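Local structure of erythromycin dehydratase (Saccharopolyspora erythraea, 3EL6) at residues A86-E91 with G222-P227; A234-L239 with M279-T284. The protein probably catalyses the dehydration of a beta-hydroxyacyl intermediate carried by acyl carrier protein during assembly of the erythromycin polyketide. All blocks are in the same frame, centred on the assembly; numbering follows the deposited sequence.

Both contacts involve helix 227-235, the central helix of the second hotdog in this double hotdog dehydratase. In contact 1 the loop leading into that helix meets helix 79-93, the central helix of the first hotdog; in contact 2 residues 234-239, which continue from it in helical turns, rest on strand 278-284. Both segments of contact 1 precede those of contact 2 in the sequence, except that 279-284 closes the series, and the centres lie about 18 Å apart. They nevertheless touch, since Phe225 CZ of contact 1 packs on Val283 CG1 of contact 2 at 4.2 Å. By pairing helix 79-93 with the lead-in to helix 227-235, contact 1 joins the two hotdogs, whereas contact 2 is internal to the second.

Contact 1: A86-E91 with G222-P227; sequences ALAAGE and GYAFHP
Ala224 sets its methyl group against helix 79-93 at Leu87 and Ala88, and all contact between 86-91 and 222-227 is apolar. The nearest CA atoms, those of Ala88 and Ala224, are 5.4 Å apart, a close approach that the small side chains of two alanines permit. Ala224 CB lies 3.9 Å from Leu87 CB. The same methyl is 4.0 Å from Ala88 N, so it reaches the helix backbone itself, while the pair Ala88 CB and Ala224 CB is looser at 4.5 Å. Leu87 meets Ala224 through the root of its side chain, and the side chain also packs on Val257 and Leu259 of strand 251-259.

Polar fixation comes from earlier turns of the helix: Asp84 OD1 accepts a hydrogen bond from Phe225 N and a weak one from Ala224 N, and Ser80 OG bonds to Pro227 O.

Within the loop, Pro227 CD lies 3.3 Å above the plane of the Tyr223 ring, nearer its perimeter than its centre. His226 is the N-cap of the next helix, its ND1 bonded to Val228 N.

With no hydrogen bond between the segments and only 124 Å² buried, the methyl contact supplies close fit but little directionality; the bonds to Asp84 and Ser80 add directional links between loop and helix, while Ser262 OG bonds to Ala224 O.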
ATOM      1  N   ALA A  86      -0.691  12.879   9.501  1.00 16.97           N
ATOM      2  CA  ALA A  86       0.324  11.922   9.988  1.00 16.89           C
ATOM      3  C   ALA A  86      -0.040  11.363  11.355  1.00 16.45           C
ATOM      4  O   ALA A  86       0.191  10.199  11.616  1.00 16.91           O
ATOM      5  CB  ALA A  86       1.727  12.618  10.048  1.00 16.37           C
ATOM      6  N   LEU A  87      -0.621  12.172  12.233  1.00 15.91           N
ATOM      7  CA  LEU A  87      -1.123  11.670  13.512  1.00 15.12           C
ATOM      8  C   LEU A  87      -2.258  10.655  13.312  1.00 16.99           C
ATOM      9  O   LEU A  87      -2.375   9.684  14.074  1.00 17.42           O
ATOM     10  CB  LEU A  87      -1.610  12.877  14.377  1.00 16.47           C
ATOM     11  CG  LEU A  87      -0.471  13.767  14.904  1.00 18.88           C
ATOM     12  CD1 LEU A  87      -1.097  15.093  15.466  1.00 19.15           C
ATOM     13  CD2 LEU A  87       0.286  13.031  16.072  1.00 20.72           C
ATOM     14  N   ALA A  88      -3.097  10.896  12.304  1.00 16.86           N
ATOM     15  CA  ALA A  88      -4.246  10.011  11.999  1.00 17.71           C
ATOM     16  C   ALA A  88      -3.689   8.692  11.500  1.00 17.36           C
ATOM     17  O   ALA A  88      -4.176   7.618  11.889  1.00 18.67           O
ATOM     18  CB  ALA A  88      -5.128  10.619  10.907  1.00 18.86           C
ATOM     19  N   ALA A  89      -2.682   8.777  10.631  1.00 16.21           N
ATOM     20  CA  ALA A  89      -1.977   7.567  10.154  1.00 17.63           C
ATOM     21  C   ALA A  89      -1.358   6.801  11.337  1.00 19.34           C
ATOM     22  O   ALA A  89      -1.516   5.576  11.454  1.00 20.07           O
ATOM     23  CB  ALA A  89      -0.886   7.923   9.107  1.00 17.25           C
ATOM     24  N   GLY A  90      -0.683   7.507  12.231  1.00 20.12           N
ATOM     25  CA  GLY A  90      -0.054   6.828  13.371  1.00 17.85           C
ATOM     26  C   GLY A  90      -1.091   6.152  14.222  1.00 19.33           C
ATOM     27  O   GLY A  90      -0.906   5.008  14.648  1.00 19.34           O
ATOM     28  N   GLU A  91      -2.196   6.834  14.514  1.00 18.93           N
ATOM     29  CA  GLU A  91      -3.218   6.184  15.318  1.00 20.30           C
ATOM     30  C   GLU A  91      -3.753   4.920  14.632  1.00 20.26           C
ATOM     31  O   GLU A  91      -3.992   3.864  15.272  1.00 22.06           O
ATOM     32  CB  GLU A  91      -4.368   7.175  15.648  1.00 21.19           C
ATOM     33  CG  GLU A  91      -5.419   6.567  16.581  1.00 25.27           C
ATOM     34  CD  GLU A  91      -4.857   6.186  18.014  1.00 28.14           C
ATOM     35  OE1 GLU A  91      -5.286   5.142  18.527  1.00 34.17           O
ATOM     36  OE2 GLU A  91      -4.043   6.913  18.654  1.00 27.66           O
ATOM     37  N   GLY A 222     -13.587  13.734  13.153  1.00 38.11           N
ATOM     38  CA  GLY A 222     -12.782  12.700  12.557  1.00 34.88           C
ATOM     39  C   GLY A 222     -11.363  13.155  12.372  1.00 30.48           C
ATOM     40  O   GLY A 222     -10.510  12.320  12.095  1.00 31.51           O
ATOM     41  N   TYR A 223     -11.080  14.438  12.595  1.00 28.03           N
ATOM     42  CA  TYR A 223      -9.665  14.872  12.625  1.00 26.10           C
ATOM     43  C   TYR A 223      -8.964  14.329  13.875  1.00 26.40           C
ATOM     44  O   TYR A 223      -9.614  14.121  14.907  1.00 25.94           O
ATOM     45  CB  TYR A 223      -9.483  16.388  12.585  1.00 25.87           C
ATOM     46  CG  TYR A 223      -9.954  17.036  11.313  1.00 23.62           C
ATOM     47  CD1 TYR A 223      -9.183  16.994  10.179  1.00 23.42           C
ATOM     48  CD2 TYR A 223     -11.176  17.707  11.258  1.00 25.50           C
ATOM     49  CE1 TYR A 223      -9.593  17.580   8.990  1.00 26.43           C
ATOM     50  CE2 TYR A 223     -11.593  18.302  10.055  1.00 25.93           C
ATOM     51  CZ  TYR A 223     -10.797  18.231   8.956  1.00 28.07           C
ATOM     52  OH  TYR A 223     -11.188  18.827   7.787  1.00 31.41           O
ATOM     53  N   ALA A 224      -7.642  14.137  13.797  1.00 25.88           N
ATOM     54  CA  ALA A 224      -6.891  13.715  14.981  1.00 25.27           C
ATOM     55  C   ALA A 224      -6.711  14.943  15.825  1.00 24.97           C
ATOM     56  O   ALA A 224      -7.028  14.919  17.003  1.00 24.49           O
ATOM     57  CB  ALA A 224      -5.525  13.117  14.599  1.00 26.02           C
ATOM     58  N   PHE A 225      -6.248  16.027  15.209  1.00 23.65           N
ATOM     59  CA  PHE A 225      -6.206  17.380  15.824  1.00 24.86           C
ATOM     60  C   PHE A 225      -6.584  18.326  14.666  1.00 24.48           C
ATOM     61  O   PHE A 225      -5.797  18.526  13.745  1.00 24.47           O
ATOM     62  CB  PHE A 225      -4.786  17.742  16.280  1.00 23.64           C
ATOM     63  CG  PHE A 225      -4.713  18.964  17.225  1.00 28.45           C
ATOM     64  CD1 PHE A 225      -4.164  18.829  18.502  1.00 30.35           C
ATOM     65  CD2 PHE A 225      -5.175  20.228  16.821  1.00 24.81           C
ATOM     66  CE1 PHE A 225      -4.078  19.945  19.387  1.00 29.05           C
ATOM     67  CE2 PHE A 225      -5.088  21.354  17.668  1.00 27.67           C
ATOM     68  CZ  PHE A 225      -4.565  21.220  18.958  1.00 25.68           C
ATOM     69  N   HIS A 226      -7.779  18.892  14.703  1.00 23.26           N
ATOM     70  CA  HIS A 226      -8.232  19.772  13.594  1.00 20.32           C
ATOM     71  C   HIS A 226      -7.150  20.677  13.069  1.00 19.44           C
ATOM     72  O   HIS A 226      -6.552  21.475  13.822  1.00 21.25           O
ATOM     73  CB  HIS A 226      -9.446  20.640  14.074  1.00 21.40           C
ATOM     74  CG  HIS A 226     -10.222  21.221  12.930  1.00 20.94           C
ATOM     75  ND1 HIS A 226      -9.667  22.086  12.037  1.00 24.67           N
ATOM     76  CD2 HIS A 226     -11.482  20.958  12.479  1.00 25.11           C
ATOM     77  CE1 HIS A 226     -10.559  22.394  11.103  1.00 26.14           C
ATOM     78  NE2 HIS A 226     -11.675  21.721  11.358  1.00 25.09           N
ATOM     79  N   PRO A 227      -6.838  20.615  11.756  1.00 18.66           N
ATOM     80  CA  PRO A 227      -5.668  21.304  11.269  1.00 19.81           C
ATOM     81  C   PRO A 227      -5.756  22.825  11.275  1.00 19.69           C
ATOM     82  O   PRO A 227      -4.686  23.531  11.322  1.00 18.93           O
ATOM     83  CB  PRO A 227      -5.492  20.734   9.846  1.00 20.94           C
ATOM     84  CG  PRO A 227      -6.823  20.294   9.480  1.00 19.20           C
ATOM     85  CD  PRO A 227      -7.519  19.841  10.687  1.00 21.59           C
TER

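Contact 2: A234-L239 with M279-T284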
ATOM      1  N   ALA A 234       0.196  26.697  16.429  1.00 22.77           N
ATOM      2  CA  ALA A 234       1.490  27.116  15.922  1.00 23.58           C
ATOM      3  C   ALA A 234       1.593  28.620  15.749  1.00 24.37           C
ATOM      4  O   ALA A 234       2.698  29.217  15.831  1.00 24.07           O
ATOM      5  CB  ALA A 234       1.786  26.388  14.564  1.00 23.86           C
ATOM      6  N   GLN A 235       0.456  29.264  15.488  1.00 24.27           N
ATOM      7  CA  GLN A 235       0.486  30.742  15.397  1.00 24.61           C
ATOM      8  C   GLN A 235       0.983  31.417  16.670  1.00 25.67           C
ATOM      9  O   GLN A 235       1.435  32.542  16.599  1.00 25.81           O
ATOM     10  CB  GLN A 235      -0.863  31.324  14.996  1.00 24.62           C
ATOM     11  CG  GLN A 235      -1.271  31.123  13.535  1.00 23.96           C
ATOM     12  CD  GLN A 235      -2.685  31.662  13.341  1.00 27.99           C
ATOM     13  OE1 GLN A 235      -3.008  32.709  13.901  1.00 26.51           O
ATOM     14  NE2 GLN A 235      -3.556  30.906  12.635  1.00 25.46           N
ATOM     15  N   THR A 236       0.924  30.728  17.805  1.00 25.56           N
ATOM     16  CA  THR A 236       1.372  31.366  19.028  1.00 28.32           C
ATOM     17  C   THR A 236       2.859  31.747  18.921  1.00 28.98           C
ATOM     18  O   THR A 236       3.338  32.632  19.661  1.00 28.38           O
ATOM     19  CB  THR A 236       1.110  30.535  20.266  1.00 28.95           C
ATOM     20  OG1 THR A 236       1.878  29.328  20.190  1.00 30.15           O
ATOM     21  CG2 THR A 236      -0.413  30.151  20.388  1.00 29.74           C
ATOM     22  N   LEU A 237       3.617  31.073  18.034  1.00 28.89           N
ATOM     23  CA  LEU A 237       5.035  31.392  17.906  1.00 30.16           C
ATOM     24  C   LEU A 237       5.243  32.812  17.400  1.00 31.73           C
ATOM     25  O   LEU A 237       6.319  33.400  17.614  1.00 33.40           O
ATOM     26  CB  LEU A 237       5.771  30.407  16.976  1.00 28.85           C
ATOM     27  CG  LEU A 237       6.325  29.150  17.711  1.00 31.59           C
ATOM     28  CD1 LEU A 237       5.268  28.353  18.387  1.00 26.73           C
ATOM     29  CD2 LEU A 237       7.170  28.216  16.752  1.00 30.06           C
ATOM     30  N   SER A 238       4.243  33.372  16.720  1.00 32.18           N
ATOM     31  CA  SER A 238       4.354  34.737  16.235  1.00 33.20           C
ATOM     32  C   SER A 238       4.257  35.787  17.356  1.00 34.86           C
ATOM     33  O   SER A 238       4.619  36.951  17.145  1.00 35.28           O
ATOM     34  CB  SER A 238       3.308  35.023  15.149  1.00 34.12           C
ATOM     35  OG  SER A 238       2.009  35.226  15.725  1.00 34.74           O
ATOM     36  N   LEU A 239       3.806  35.380  18.535  1.00 34.55           N
ATOM     37  CA  LEU A 239       3.563  36.316  19.641  1.00 36.05           C
ATOM     38  C   LEU A 239       4.763  36.490  20.582  1.00 38.01           C
ATOM     39  O   LEU A 239       4.738  37.343  21.480  1.00 38.19           O
ATOM     40  CB  LEU A 239       2.360  35.856  20.465  1.00 33.63           C
ATOM     41  CG  LEU A 239       1.031  35.747  19.701  1.00 33.87           C
ATOM     42  CD1 LEU A 239      -0.073  35.214  20.615  1.00 29.51           C
ATOM     43  CD2 LEU A 239       0.656  37.097  19.088  1.00 33.19           C
ATOM     44  N   MET A 279      10.047  26.665  19.531  1.00 29.02           N
ATOM     45  CA  MET A 279       9.392  26.691  20.823  1.00 28.25           C
ATOM     46  C   MET A 279       8.734  25.372  21.075  1.00 26.84           C
ATOM     47  O   MET A 279       8.359  24.689  20.102  1.00 27.19           O
ATOM     48  CB  MET A 279       8.290  27.783  20.897  1.00 28.00           C
ATOM     49  CG  MET A 279       8.813  29.224  20.626  1.00 31.55           C
ATOM     50  SD  MET A 279       7.571  30.522  21.020  1.00 33.93           S
ATOM     51  CE  MET A 279       7.659  30.530  22.834  1.00 33.62           C
ATOM     52  N   ALA A 280       8.561  25.032  22.355  1.00 25.33           N
ATOM     53  CA  ALA A 280       7.849  23.831  22.798  1.00 25.42           C
ATOM     54  C   ALA A 280       6.412  24.230  23.028  1.00 25.55           C
ATOM     55  O   ALA A 280       6.148  25.360  23.393  1.00 25.50           O
ATOM     56  CB  ALA A 280       8.411  23.327  24.080  1.00 26.92           C
ATOM     57  N   LEU A 281       5.483  23.321  22.826  1.00 24.04           N
ATOM     58  CA  LEU A 281       4.090  23.689  23.008  1.00 24.21           C
ATOM     59  C   LEU A 281       3.418  22.742  23.951  1.00 23.18           C
ATOM     60  O   LEU A 281       3.589  21.518  23.883  1.00 24.33           O
ATOM     61  CB  LEU A 281       3.359  23.663  21.646  1.00 23.33           C
ATOM     62  CG  LEU A 281       3.763  24.681  20.600  1.00 24.61           C
ATOM     63  CD1 LEU A 281       3.202  24.381  19.201  1.00 23.08           C
ATOM     64  CD2 LEU A 281       3.233  26.092  21.041  1.00 26.57           C
ATOM     65  N   ARG A 282       2.569  23.266  24.822  1.00 21.78           N
ATOM     66  CA  ARG A 282       1.808  22.411  25.667  1.00 22.43           C
ATOM     67  C   ARG A 282       0.359  22.821  25.528  1.00 23.64           C
ATOM     68  O   ARG A 282       0.058  23.995  25.730  1.00 25.06           O
ATOM     69  CB  ARG A 282       2.242  22.624  27.131  1.00 23.40           C
ATOM     70  CG  ARG A 282       1.524  21.709  28.088  1.00 25.50           C
ATOM     71  CD  ARG A 282       2.356  21.480  29.360  1.00 33.39           C
ATOM     72  NE  ARG A 282       1.809  20.391  30.193  1.00 37.23           N
ATOM     73  CZ  ARG A 282       2.241  19.134  30.188  1.00 42.42           C
ATOM     74  NH1 ARG A 282       3.251  18.762  29.390  1.00 42.63           N
ATOM     75  NH2 ARG A 282       1.643  18.231  30.979  1.00 46.25           N
ATOM     76  N   VAL A 283      -0.517  21.899  25.174  1.00 21.98           N
ATOM     77  CA  VAL A 283      -1.850  22.247  24.759  1.00 22.12           C
ATOM     78  C   VAL A 283      -2.819  21.538  25.689  1.00 22.13           C
ATOM     79  O   VAL A 283      -2.775  20.280  25.826  1.00 21.70           O
ATOM     80  CB  VAL A 283      -2.162  21.764  23.282  1.00 21.16           C
ATOM     81  CG1 VAL A 283      -3.627  22.115  22.932  1.00 21.15           C
ATOM     82  CG2 VAL A 283      -1.149  22.376  22.295  1.00 21.32           C
ATOM     83  N   THR A 284      -3.681  22.305  26.356  1.00 20.20           N
ATOM     84  CA  THR A 284      -4.708  21.709  27.238  1.00 22.09           C
ATOM     85  C   THR A 284      -6.125  22.094  26.862  1.00 22.80           C
ATOM     86  O   THR A 284      -6.300  23.049  26.094  1.00 23.71           O
ATOM     87  CB  THR A 284      -4.521  22.170  28.712  1.00 23.14           C
ATOM     88  OG1 THR A 284      -4.378  23.596  28.727  1.00 24.40           O
ATOM     89  CG2 THR A 284      -3.199  21.622  29.266  1.00 22.35           C
TER
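Leu237 and Met279 lie side by side, their chains running in opposite senses, where the helical turns following Ala234 lie over the second hotdog's sheet in a double hotdog fold. The closest CA atoms, those of Leu237 and Met279, are 7.0 Å apart, and side chains fill the gap. Strand alternation selects them: Met279 and Leu281 point at the helical turn, whereas Ala280 between them points away.

Met279 has CG anti to its carbonyl carbon and a nearly straight second torsion, which carry the sulfur up beside Leu237, with Leu237 CG 3.8 Å from Met279 SD. A bend at the last torsion (chi3 76°) then turns CE away from that leucine. Although the CB of Leu237 does not point at the strand, its branch end comes nearer: with chi1 at -88°, well off the usual -60°, CD1 is turned toward Met279 CB and Leu281, and Leu237 CD1 lies 4.0 Å from Leu281 CD2. Leu242 and Leu297 also pack against Leu237.

Leu281 crosses Leu237 and Thr236 at a slant, and its CD2 touches the threonine hydroxyl, with Thr236 OG1 3.6 Å from Leu281 CD2. The hydroxyl stands between backbone N and carbonyl carbon, where it hydrogen-bonds to Val233 O. This polar atom, buried beside a leucine methyl, thus has its partner in the preceding helical turn.

All four touching residues are buried, and 214 Å² is covered without a hydrogen bond between segments. On the turn itself, Gln235 O accepts two bonds, from Ser238 N at 2.9 Å and from Ser238 OG, also at 2.9 Å, the hydroxyl approaching at a C=O...OG angle of 163°.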